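Local coordinates for protein adenylyltransferase and sulfurtransferase uba4 (Chaetomium thermophilum, PDB 6YUB) that probably activates sulfur-carrier proteins with ATP and transfers sulfur to them, serving wobble-uridine thiolation of tRNA and molybdenum cofactor synthesis, at residues I127-D132 / L151-S156; N177-P182 / L245-L250; R185-K190 / L269-R274. One frame throughout, in Å; residues are numbered along the deposited sequence.

In the fold
All three contacts lie in the ThiF-type adenylyltransferase part of the chain and reach the same mixed eight-stranded sheet. Contact 1 joins two parallel strands, 126-129 and 151-156, and ends at D132, a predicted ATP-binding residue. Contacts 2 and 3 lie about 18 and 15 Å from it, centre to centre, toward the antiparallel side of the sheet and the zinc site. Their centres are about 9 Å apart, and they touch. L250 N probably bonds to L269 O, and A180 O probably accepts from R274 N. C186 of contact 3 binds the zinc. The side chain of P182 in contact 2 is about 6 Å from the ion, and that of L151 in contact 1 about 10 Å.

Contact 1 (I127-D132 / L151-S156); sequences ILDCTD and LVSAAS
I127, L128 and D129 pair in register with L151, V152 and S153 as parallel strands, whose axes run 4.7 Å apart at closest approach. They are the two strands of a beta-alpha-beta unit in the Rossmann-like ThiF fold, connected by helix 134-147. V152 N gives an almost straight bond to I127 O (2.9 Å). D129 N donates less straight to V152 O, tilted from the carbonyl plane, and A154 N reaches D129 O only weakly. L128 and V152 share the sheet face that helix 207-227 covers, where L128 touches A221. I127, L151, D129 and S153 line the other face. There L151 CD1 lies 4.0 Å from I127 CG2 and also rests near D129 CB. I140 of helix 134-147 packs on D129 and L151.

The carboxylate of D129 is the polar hub of this buried face. Its CG stands anti to the backbone N (chi1 161°), which brings OD2 alongside the neighbouring strand. S153 OG donates to the anti lone pair of OD2 at 2.7 Å. OD1 takes T131 OG1 on its syn lone pair. It also takes T131 N from above the carboxylate plane, which makes an Asx turn. These three bonds should hold the carboxylate against rotation. R137 is a long, weak ion-pair partner of OD2. Beyond the strand, D132, a predicted ATP-binding residue, reaches across to S156. D132 OD1 accepts weakly from S156 N at 3.0 Å.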
ATOM      1  N   ILE A 127     -18.311  -5.667   1.297  1.00 38.05           N
ATOM      2  CA  ILE A 127     -18.458  -4.892   2.524  1.00 38.12           C
ATOM      3  C   ILE A 127     -17.084  -4.389   2.937  1.00 31.24           C
ATOM      4  O   ILE A 127     -16.122  -5.165   2.989  1.00 35.62           O
ATOM      5  CB  ILE A 127     -19.101  -5.728   3.644  1.00 32.97           C
ATOM      6  CG1 ILE A 127     -20.341  -6.466   3.125  1.00 33.03           C
ATOM      7  CG2 ILE A 127     -19.454  -4.847   4.827  1.00 30.49           C
ATOM      8  CD1 ILE A 127     -21.383  -5.575   2.486  1.00 35.73           C
ATOM      9  N   LEU A 128     -16.993  -3.098   3.225  1.00 30.08           N
ATOM     10  CA  LEU A 128     -15.777  -2.479   3.735  1.00 31.36           C
ATOM     11  C   LEU A 128     -16.027  -2.012   5.160  1.00 35.53           C
ATOM     12  O   LEU A 128     -16.904  -1.170   5.400  1.00 35.24           O
ATOM     13  CB  LEU A 128     -15.339  -1.308   2.858  1.00 32.33           C
ATOM     14  CG  LEU A 128     -14.355  -1.637   1.732  1.00 30.44           C
ATOM     15  CD1 LEU A 128     -15.007  -2.500   0.667  1.00 31.06           C
ATOM     16  CD2 LEU A 128     -13.795  -0.357   1.127  1.00 29.17           C
ATOM     17  N   ASP A 129     -15.272  -2.565   6.102  1.00 31.57           N
ATOM     18  CA  ASP A 129     -15.338  -2.140   7.497  1.00 34.09           C
ATOM     19  C   ASP A 129     -14.365  -0.980   7.677  1.00 37.68           C
ATOM     20  O   ASP A 129     -13.166  -1.180   7.872  1.00 32.27           O
ATOM     21  CB  ASP A 129     -15.011  -3.291   8.441  1.00 35.59           C
ATOM     22  CG  ASP A 129     -14.626  -2.811   9.825  1.00 39.31           C
ATOM     23  OD1 ASP A 129     -15.267  -1.861  10.328  1.00 41.44           O
ATOM     24  OD2 ASP A 129     -13.688  -3.384  10.412  1.00 41.31           O
ATOM     25  N   CYS A 130     -14.888   0.240   7.604  1.00 38.99           N
ATOM     26  CA  CYS A 130     -14.101   1.441   7.844  1.00 38.76           C
ATOM     27  C   CYS A 130     -14.376   2.037   9.215  1.00 43.55           C
ATOM     28  O   CYS A 130     -14.071   3.211   9.452  1.00 42.66           O
ATOM     29  CB  CYS A 130     -14.368   2.463   6.744  1.00 35.92           C
ATOM     30  SG  CYS A 130     -13.874   1.857   5.124  1.00 34.84           S
ATOM     31  N   THR A 131     -14.957   1.251  10.117  1.00 46.90           N
ATOM     32  CA  THR A 131     -15.061   1.642  11.511  1.00 48.68           C
ATOM     33  C   THR A 131     -13.729   1.374  12.201  1.00 50.83           C
ATOM     34  O   THR A 131     -13.072   0.358  11.944  1.00 55.51           O
ATOM     35  CB  THR A 131     -16.174   0.866  12.218  1.00 52.33           C
ATOM     36  OG1 THR A 131     -15.702  -0.441  12.573  1.00 48.58           O
ATOM     37  CG2 THR A 131     -17.399   0.732  11.320  1.00 50.39           C
ATOM     38  N   ASP A 132     -13.321   2.297  13.058  1.00 51.81           N
ATOM     39  CA  ASP A 132     -12.182   2.076  13.951  1.00 51.88           C
ATOM     40  C   ASP A 132     -12.668   1.634  15.325  1.00 51.29           C
ATOM     41  O   ASP A 132     -12.210   2.116  16.360  1.00 55.32           O
ATOM     42  CB  ASP A 132     -11.328   3.335  14.044  1.00 52.89           C
ATOM     43  CG  ASP A 132     -10.232   3.372  12.994  1.00 56.31           C
ATOM     44  OD1 ASP A 132      -9.574   2.331  12.786  1.00 55.69           O
ATOM     45  OD2 ASP A 132     -10.028   4.437  12.375  1.00 56.27           O
ATOM     46  N   LEU A 151     -15.558  -9.423   3.000  1.00 34.86           N
ATOM     47  CA  LEU A 151     -15.317  -8.308   3.903  1.00 35.67           C
ATOM     48  C   LEU A 151     -13.868  -7.861   3.814  1.00 36.78           C
ATOM     49  O   LEU A 151     -12.951  -8.684   3.904  1.00 35.77           O
ATOM     50  CB  LEU A 151     -15.655  -8.701   5.349  1.00 38.68           C
ATOM     51  CG  LEU A 151     -15.306  -7.701   6.449  1.00 35.81           C
ATOM     52  CD1 LEU A 151     -16.122  -6.425   6.309  1.00 36.80           C
ATOM     53  CD2 LEU A 151     -15.515  -8.336   7.821  1.00 37.90           C
ATOM     54  N   VAL A 152     -13.671  -6.559   3.640  1.00 33.17           N
ATOM     55  CA  VAL A 152     -12.353  -5.935   3.679  1.00 28.11           C
ATOM     56  C   VAL A 152     -12.326  -5.056   4.922  1.00 26.26           C
ATOM     57  O   VAL A 152     -13.025  -4.037   4.989  1.00 32.11           O
ATOM     58  CB  VAL A 152     -12.064  -5.122   2.412  1.00 32.99           C
ATOM     59  CG1 VAL A 152     -10.628  -4.624   2.415  1.00 36.22           C
ATOM     60  CG2 VAL A 152     -12.343  -5.957   1.169  1.00 34.40           C
ATOM     61  N   SER A 153     -11.535  -5.450   5.912  1.00 29.41           N
ATOM     62  CA  SER A 153     -11.515  -4.789   7.208  1.00 33.16           C
ATOM     63  C   SER A 153     -10.186  -4.079   7.422  1.00 31.22           C
ATOM     64  O   SER A 153      -9.131  -4.580   7.023  1.00 34.87           O
ATOM     65  CB  SER A 153     -11.757  -5.796   8.336  1.00 31.19           C
ATOM     66  OG  SER A 153     -11.771  -5.155   9.596  1.00 36.25           O
ATOM     67  N   ALA A 154     -10.245  -2.907   8.051  1.00 32.03           N
ATOM     68  CA  ALA A 154      -9.055  -2.134   8.368  1.00 33.85           C
ATOM     69  C   ALA A 154      -9.205  -1.537   9.757  1.00 29.91           C
ATOM     70  O   ALA A 154     -10.313  -1.389  10.271  1.00 45.71           O
ATOM     71  CB  ALA A 154      -8.807  -1.023   7.334  1.00 31.26           C
ATOM     72  N   ALA A 155      -8.072  -1.197  10.363  1.00 33.35           N
ATOM     73  CA  ALA A 155      -8.062  -0.586  11.684  1.00 30.71           C
ATOM     74  C   ALA A 155      -6.781   0.219  11.836  1.00 37.92           C
ATOM     75  O   ALA A 155      -5.779  -0.042  11.165  1.00 43.86           O
ATOM     76  CB  ALA A 155      -8.180  -1.636  12.794  1.00 35.52           C
ATOM     77  N   SER A 156      -6.827   1.203  12.731  1.00 41.36           N
ATOM     78  CA  SER A 156      -5.709   2.111  12.931  1.00 47.54           C
ATOM     79  C   SER A 156      -5.575   2.446  14.408  1.00 49.97           C
ATOM     80  O   SER A 156      -6.567   2.528  15.134  1.00 54.13           O
ATOM     81  CB  SER A 156      -5.883   3.407  12.121  1.00 52.06           C
ATOM     82  OG  SER A 156      -7.023   4.133  12.553  1.00 50.96           O
TER

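Contact 2 (N177-P182 / L245-L250); sequences NKKAAP and LVQPTL
The puckered rings of P182 and P248 meet through their CD and CG atoms. P182 CD lies 3.4 Å from P248 CD, tighter than an ordinary van der Waals contact. The same P182 CD is 3.4 Å from V246 O, and P182 CG packs on G272 O. The flat group here is the amide of Q247. Its OE1 receives a weak bond from K179 NZ at 3.1 Å, while its NE2 has a stronger partner in M271 O. The bond to M271 O, helped by the weak one from K179, probably sets which way the amide is turned.

V246 carries much of the remaining contact. Its CG1, anti to the backbone N (chi1 162°), lies 3.7 Å from K179 CE and equally close to A180 O. The K179 chain bends at chi2 and chi3 and passes obliquely across this valine before NZ reaches Q247. At the backbone, A181 CA points its hydrogen almost straight at V246 O (3.5 Å, 176° at H). A181 CB lies 3.7 Å from L245 O. An alanine in place of P182 would lack CG and CD, which would probably leave P248 CD without its close partner and let the backbone turn more freely just before the zinc-binding cysteines.

T249 OG1 bonds to I262 O of a neighbouring subunit. The contact joins the loop before helix 184-187, which carries C186, to the turn that opens strand 249-254, next to the outermost strand 266-270. A180 bonds through its backbone to R274, and P248 to M271, just past strand 266-270.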
ATOM      1  N   ASN A 177     -15.624 -29.023   5.746  1.00 69.92           N
ATOM      2  CA  ASN A 177     -15.164 -30.152   4.949  1.00 78.85           C
ATOM      3  C   ASN A 177     -14.377 -29.723   3.716  1.00 76.65           C
ATOM      4  O   ASN A 177     -14.145 -30.547   2.825  1.00 78.01           O
ATOM      5  CB  ASN A 177     -16.354 -31.017   4.520  1.00 86.34           C
ATOM      6  CG  ASN A 177     -17.257 -30.312   3.531  1.00 89.49           C
ATOM      7  OD1 ASN A 177     -17.407 -29.093   3.571  1.00 90.23           O
ATOM      8  ND2 ASN A 177     -17.862 -31.079   2.632  1.00 92.91           N
ATOM      9  N   LYS A 178     -13.967 -28.461   3.646  1.00 66.96           N
ATOM     10  CA  LYS A 178     -13.204 -27.957   2.511  1.00 67.01           C
ATOM     11  C   LYS A 178     -12.414 -26.740   2.972  1.00 69.83           C
ATOM     12  O   LYS A 178     -12.608 -26.230   4.077  1.00 70.48           O
ATOM     13  CB  LYS A 178     -14.118 -27.606   1.332  1.00 65.81           C
ATOM     14  CG  LYS A 178     -15.214 -26.599   1.671  1.00 63.49           C
ATOM     15  CD  LYS A 178     -15.698 -25.847   0.434  1.00 61.87           C
ATOM     16  CE  LYS A 178     -16.818 -26.579  -0.289  1.00 63.08           C
ATOM     17  NZ  LYS A 178     -18.135 -26.402   0.390  1.00 66.45           N
ATOM     18  N   LYS A 179     -11.515 -26.280   2.105  1.00 68.42           N
ATOM     19  CA  LYS A 179     -10.766 -25.064   2.386  1.00 69.39           C
ATOM     20  C   LYS A 179     -11.703 -23.862   2.347  1.00 67.62           C
ATOM     21  O   LYS A 179     -12.459 -23.682   1.387  1.00 69.17           O
ATOM     22  CB  LYS A 179      -9.633 -24.885   1.378  1.00 75.55           C
ATOM     23  CG  LYS A 179      -8.457 -25.830   1.577  1.00 80.29           C
ATOM     24  CD  LYS A 179      -7.129 -25.101   1.409  1.00 82.47           C
ATOM     25  CE  LYS A 179      -6.758 -24.325   2.667  1.00 82.30           C
ATOM     26  NZ  LYS A 179      -5.564 -23.456   2.468  1.00 80.58           N
ATOM     27  N   ALA A 180     -11.657 -23.044   3.395  1.00 53.09           N
ATOM     28  CA  ALA A 180     -12.519 -21.876   3.504  1.00 46.98           C
ATOM     29  C   ALA A 180     -11.750 -20.722   4.125  1.00 45.52           C
ATOM     30  O   ALA A 180     -10.905 -20.933   5.004  1.00 41.97           O
ATOM     31  CB  ALA A 180     -13.771 -22.179   4.340  1.00 48.96           C
ATOM     32  N   ALA A 181     -12.043 -19.511   3.667  1.00 44.47           N
ATOM     33  CA  ALA A 181     -11.388 -18.331   4.192  1.00 39.64           C
ATOM     34  C   ALA A 181     -11.800 -18.098   5.643  1.00 42.90           C
ATOM     35  O   ALA A 181     -12.865 -18.543   6.078  1.00 46.13           O
ATOM     36  CB  ALA A 181     -11.736 -17.113   3.341  1.00 44.80           C
ATOM     37  N   PRO A 182     -10.968 -17.405   6.412  1.00 44.06           N
ATOM     38  CA  PRO A 182     -11.302 -17.147   7.815  1.00 42.03           C
ATOM     39  C   PRO A 182     -12.225 -15.950   7.972  1.00 40.16           C
ATOM     40  O   PRO A 182     -12.407 -15.143   7.063  1.00 41.15           O
ATOM     41  CB  PRO A 182      -9.934 -16.869   8.452  1.00 44.67           C
ATOM     42  CG  PRO A 182      -9.161 -16.208   7.341  1.00 42.36           C
ATOM     43  CD  PRO A 182      -9.654 -16.836   6.043  1.00 41.45           C
ATOM     44  N   LEU A 245      -6.479 -15.696  -0.894  1.00 37.55           N
ATOM     45  CA  LEU A 245      -7.859 -15.540  -0.454  1.00 37.86           C
ATOM     46  C   LEU A 245      -8.200 -16.463   0.710  1.00 41.75           C
ATOM     47  O   LEU A 245      -8.535 -15.984   1.796  1.00 40.85           O
ATOM     48  CB  LEU A 245      -8.808 -15.779  -1.637  1.00 39.42           C
ATOM     49  CG  LEU A 245      -8.743 -14.723  -2.747  1.00 39.23           C
ATOM     50  CD1 LEU A 245      -9.658 -15.082  -3.911  1.00 39.92           C
ATOM     51  CD2 LEU A 245      -9.090 -13.344  -2.202  1.00 38.09           C
ATOM     52  N   VAL A 246      -8.110 -17.784   0.523  1.00 50.44           N
ATOM     53  CA  VAL A 246      -8.486 -18.699   1.598  1.00 53.21           C
ATOM     54  C   VAL A 246      -7.533 -18.578   2.783  1.00 52.42           C
ATOM     55  O   VAL A 246      -7.914 -18.852   3.928  1.00 49.44           O
ATOM     56  CB  VAL A 246      -8.543 -20.144   1.075  1.00 57.40           C
ATOM     57  CG1 VAL A 246      -8.492 -21.133   2.234  1.00 58.21           C
ATOM     58  CG2 VAL A 246      -9.803 -20.350   0.257  1.00 55.69           C
ATOM     59  N   GLN A 247      -6.284 -18.188   2.534  1.00 47.26           N
ATOM     60  CA  GLN A 247      -5.319 -17.870   3.586  1.00 47.65           C
ATOM     61  C   GLN A 247      -4.869 -16.436   3.344  1.00 44.37           C
ATOM     62  O   GLN A 247      -3.785 -16.199   2.788  1.00 48.48           O
ATOM     63  CB  GLN A 247      -4.144 -18.843   3.598  1.00 48.31           C
ATOM     64  CG  GLN A 247      -4.483 -20.184   4.235  1.00 49.19           C
ATOM     65  CD  GLN A 247      -3.261 -21.049   4.466  1.00 49.17           C
ATOM     66  OE1 GLN A 247      -3.105 -22.098   3.845  1.00 46.70           O
ATOM     67  NE2 GLN A 247      -2.390 -20.615   5.370  1.00 49.42           N
ATOM     68  N   PRO A 248      -5.674 -15.454   3.741  1.00 44.96           N
ATOM     69  CA  PRO A 248      -5.376 -14.063   3.388  1.00 41.45           C
ATOM     70  C   PRO A 248      -4.193 -13.524   4.176  1.00 44.30           C
ATOM     71  O   PRO A 248      -3.696 -14.132   5.125  1.00 45.34           O
ATOM     72  CB  PRO A 248      -6.669 -13.322   3.742  1.00 37.78           C
ATOM     73  CG  PRO A 248      -7.243 -14.127   4.870  1.00 39.87           C
ATOM     74  CD  PRO A 248      -6.888 -15.568   4.577  1.00 39.75           C
ATOM     75  N   THR A 249      -3.749 -12.344   3.758  1.00 44.47           N
ATOM     76  CA  THR A 249      -2.615 -11.667   4.364  1.00 44.14           C
ATOM     77  C   THR A 249      -3.096 -10.601   5.337  1.00 41.30           C
ATOM     78  O   THR A 249      -4.026  -9.847   5.040  1.00 42.85           O
ATOM     79  CB  THR A 249      -1.738 -11.022   3.287  1.00 52.35           C
ATOM     80  OG1 THR A 249      -1.266 -12.028   2.379  1.00 55.52           O
ATOM     81  CG2 THR A 249      -0.551 -10.314   3.915  1.00 51.55           C
ATOM     82  N   LEU A 250      -2.458 -10.542   6.499  1.00 38.47           N
ATOM     83  CA  LEU A 250      -2.686  -9.474   7.468  1.00 36.44           C
ATOM     84  C   LEU A 250      -1.596  -8.427   7.244  1.00 42.12           C
ATOM     85  O   LEU A 250      -0.436  -8.627   7.625  1.00 36.01           O
ATOM     86  CB  LEU A 250      -2.664 -10.000   8.895  1.00 33.02           C
ATOM     87  CG  LEU A 250      -2.762  -8.917   9.972  1.00 39.86           C
ATOM     88  CD1 LEU A 250      -4.080  -8.147   9.854  1.00 36.64           C
ATOM     89  CD2 LEU A 250      -2.614  -9.510  11.371  1.00 39.46           C
TER

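Contact 3 (R185-K190 / L269-R274); sequences RCCFKK and LKMGGR. With ZN (zinc ion), chain D.
The methyl CE of M271 presses unusually close to C187, 3.3 Å from its CB. C187 SG is nearly as near to the same methyl, at 3.4 Å. Bends of the M271 chain at chi2 and chi3 (-107°) bring CE against C187. CE also lies obliquely near the F188 ring, 4.1 Å from CZ. The side chains of F188 and M271 cross at about a right angle. L250 and I164 of the sheet also pack on M271, and I164 touches C187 as well. Helix 184-187 packs on the sheet here without a hydrogen bond between the two segments.

The helix end belongs to a four-cysteine zinc site built from two CxxC pairs. In the conformer described here, C186 SG binds the zinc at 2.3 Å, and C183, C278 and C281 complete the site. In another structure of this protein C186 and C281 are joined by a disulfide, absent here. C186 SG also lies 3.9 Å from R274 CA. The guanidinium of R274 bonds outside the two segments: NH2 to T171 O, and NH1 to P172 O and V175 O.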
ATOM      1  N   ARG A 185     -13.092 -13.569  13.764  1.00 33.27           N
ATOM      2  CA  ARG A 185     -12.893 -14.326  14.994  1.00 34.98           C
ATOM      3  C   ARG A 185     -11.848 -15.418  14.801  1.00 36.89           C
ATOM      4  O   ARG A 185     -11.027 -15.658  15.691  1.00 38.07           O
ATOM      5  CB  ARG A 185     -14.218 -14.926  15.466  1.00 39.01           C
ATOM      6  CG  ARG A 185     -15.190 -13.907  16.033  1.00 40.03           C
ATOM      7  CD  ARG A 185     -16.497 -14.564  16.433  1.00 45.90           C
ATOM      8  NE  ARG A 185     -17.541 -13.585  16.721  1.00 49.92           N
ATOM      9  CZ  ARG A 185     -17.702 -12.981  17.894  1.00 53.04           C
ATOM     10  NH1 ARG A 185     -16.880 -13.246  18.901  1.00 54.06           N
ATOM     11  NH2 ARG A 185     -18.685 -12.106  18.057  1.00 51.71           N
ATOM     12  N   CYS A 186     -11.861 -16.088  13.644  1.00 40.49           N
ATOM     13  CA  CYS A 186     -10.813 -17.055  13.339  1.00 41.47           C
ATOM     14  C   CYS A 186      -9.431 -16.435  13.485  1.00 42.02           C
ATOM     15  O   CYS A 186      -8.482 -17.114  13.893  1.00 40.90           O
ATOM     16  CB  CYS A 186     -10.983 -17.596  11.917  1.00 41.53           C
ATOM     17  SG  CYS A 186     -12.406 -18.674  11.653  0.85 45.76           S
ATOM     18  N   CYS A 187      -9.301 -15.146  13.166  1.00 47.67           N
ATOM     19  CA  CYS A 187      -8.011 -14.473  13.147  1.00 50.80           C
ATOM     20  C   CYS A 187      -7.664 -13.819  14.478  1.00 54.57           C
ATOM     21  O   CYS A 187      -6.505 -13.862  14.900  1.00 50.07           O
ATOM     22  CB  CYS A 187      -7.994 -13.419  12.036  1.00 50.20           C
ATOM     23  SG  CYS A 187      -7.930 -14.108  10.363  1.00 52.29           S
ATOM     24  N   PHE A 188      -8.645 -13.218  15.151  1.00 48.47           N
ATOM     25  CA  PHE A 188      -8.425 -12.531  16.423  1.00 59.48           C
ATOM     26  C   PHE A 188      -9.517 -12.960  17.401  1.00 74.20           C
ATOM     27  O   PHE A 188     -10.579 -12.330  17.470  1.00 75.81           O
ATOM     28  CB  PHE A 188      -8.419 -11.007  16.240  1.00 52.36           C
ATOM     29  CG  PHE A 188      -7.518 -10.528  15.137  1.00 47.47           C
ATOM     30  CD1 PHE A 188      -7.990 -10.422  13.839  1.00 43.02           C
ATOM     31  CD2 PHE A 188      -6.206 -10.175  15.401  1.00 41.01           C
ATOM     32  CE1 PHE A 188      -7.167  -9.980  12.822  1.00 42.21           C
ATOM     33  CE2 PHE A 188      -5.377  -9.736  14.388  1.00 46.42           C
ATOM     34  CZ  PHE A 188      -5.860  -9.636  13.095  1.00 42.62           C
ATOM     35  N   LYS A 189      -9.261 -14.028  18.153  1.00 67.76           N
ATOM     36  CA  LYS A 189     -10.160 -14.404  19.237  1.00 80.69           C
ATOM     37  C   LYS A 189     -10.178 -13.296  20.284  1.00 86.13           C
ATOM     38  O   LYS A 189      -9.123 -12.832  20.728  1.00 89.21           O
ATOM     39  CB  LYS A 189      -9.722 -15.727  19.861  1.00 84.40           C
ATOM     40  N   LYS A 190     -11.376 -12.872  20.672  1.00 97.23           N
ATOM     41  CA  LYS A 190     -11.522 -11.682  21.500  1.00 95.76           C
ATOM     42  C   LYS A 190     -10.625 -11.777  22.731  1.00 90.71           C
ATOM     43  O   LYS A 190     -10.480 -12.861  23.311  1.00 93.97           O
ATOM     44  CB  LYS A 190     -12.984 -11.511  21.921  1.00 98.17           C
ATOM     45  N   LEU A 269       1.619 -10.676   7.180  1.00 42.45           N
ATOM     46  CA  LEU A 269       1.580 -11.967   7.849  1.00 45.34           C
ATOM     47  C   LEU A 269       0.505 -12.840   7.213  1.00 46.87           C
ATOM     48  O   LEU A 269      -0.637 -12.403   7.041  1.00 41.63           O
ATOM     49  CB  LEU A 269       1.300 -11.792   9.342  1.00 48.73           C
ATOM     50  CG  LEU A 269       2.217 -10.806  10.064  1.00 48.79           C
ATOM     51  CD1 LEU A 269       1.783 -10.607  11.506  1.00 47.85           C
ATOM     52  CD2 LEU A 269       3.665 -11.282  10.000  1.00 48.84           C
ATOM     53  N   LYS A 270       0.874 -14.070   6.869  1.00 43.60           N
ATOM     54  CA  LYS A 270      -0.065 -15.010   6.275  1.00 48.71           C
ATOM     55  C   LYS A 270      -0.924 -15.644   7.362  1.00 50.59           C
ATOM     56  O   LYS A 270      -0.404 -16.137   8.369  1.00 51.15           O
ATOM     57  CB  LYS A 270       0.686 -16.087   5.491  1.00 51.73           C
ATOM     58  CG  LYS A 270      -0.211 -17.137   4.854  1.00 52.86           C
ATOM     59  CD  LYS A 270       0.388 -17.658   3.553  1.00 54.24           C
ATOM     60  CE  LYS A 270      -0.159 -19.033   3.206  1.00 57.00           C
ATOM     61  NZ  LYS A 270      -0.191 -19.271   1.739  1.00 59.59           N
ATOM     62  N   MET A 271      -2.236 -15.624   7.159  1.00 51.29           N
ATOM     63  CA  MET A 271      -3.182 -16.171   8.117  1.00 51.62           C
ATOM     64  C   MET A 271      -3.595 -17.579   7.708  1.00 49.42           C
ATOM     65  O   MET A 271      -3.550 -17.945   6.529  1.00 46.35           O
ATOM     66  CB  MET A 271      -4.434 -15.291   8.223  1.00 55.10           C
ATOM     67  CG  MET A 271      -4.163 -13.867   8.664  1.00 58.03           C
ATOM     68  SD  MET A 271      -3.440 -13.770  10.317  1.00 60.63           S
ATOM     69  CE  MET A 271      -4.815 -13.144  11.253  1.00 57.58           C
ATOM     70  N   GLY A 272      -3.998 -18.370   8.696  1.00 43.68           N
ATOM     71  CA  GLY A 272      -4.621 -19.643   8.415  1.00 41.42           C
ATOM     72  C   GLY A 272      -6.041 -19.468   7.910  1.00 47.95           C
ATOM     73  O   GLY A 272      -6.634 -18.384   7.957  1.00 42.26           O
ATOM     74  N   GLY A 273      -6.609 -20.559   7.409  1.00 55.27           N
ATOM     75  CA  GLY A 273      -7.974 -20.562   6.911  1.00 54.99           C
ATOM     76  C   GLY A 273      -8.966 -20.550   8.062  1.00 54.18           C
ATOM     77  O   GLY A 273      -8.660 -20.232   9.205  1.00 53.80           O
ATOM     78  N   ARG A 274     -10.210 -20.919   7.718  1.00 47.81           N
ATOM     79  CA  ARG A 274     -11.266 -21.001   8.726  1.00 49.49           C
ATOM     80  C   ARG A 274     -10.894 -21.992   9.825  1.00 53.83           C
ATOM     81  O   ARG A 274     -10.413 -23.092   9.555  1.00 51.33           O
ATOM     82  CB  ARG A 274     -12.582 -21.419   8.064  1.00 48.37           C
ATOM     83  CG  ARG A 274     -13.667 -21.889   9.017  1.00 46.17           C
ATOM     84  CD  ARG A 274     -14.966 -22.152   8.264  1.00 46.34           C
ATOM     85  NE  ARG A 274     -15.593 -20.913   7.805  1.00 44.40           N
ATOM     86  CZ  ARG A 274     -16.622 -20.860   6.965  1.00 44.99           C
ATOM     87  NH1 ARG A 274     -17.144 -21.977   6.479  1.00 45.83           N
ATOM     88  NH2 ARG A 274     -17.126 -19.687   6.606  1.00 45.17           N
TER
HETATM   89 ZN    ZN D 501     -14.355 -17.571  11.959  1.00 44.56          ZN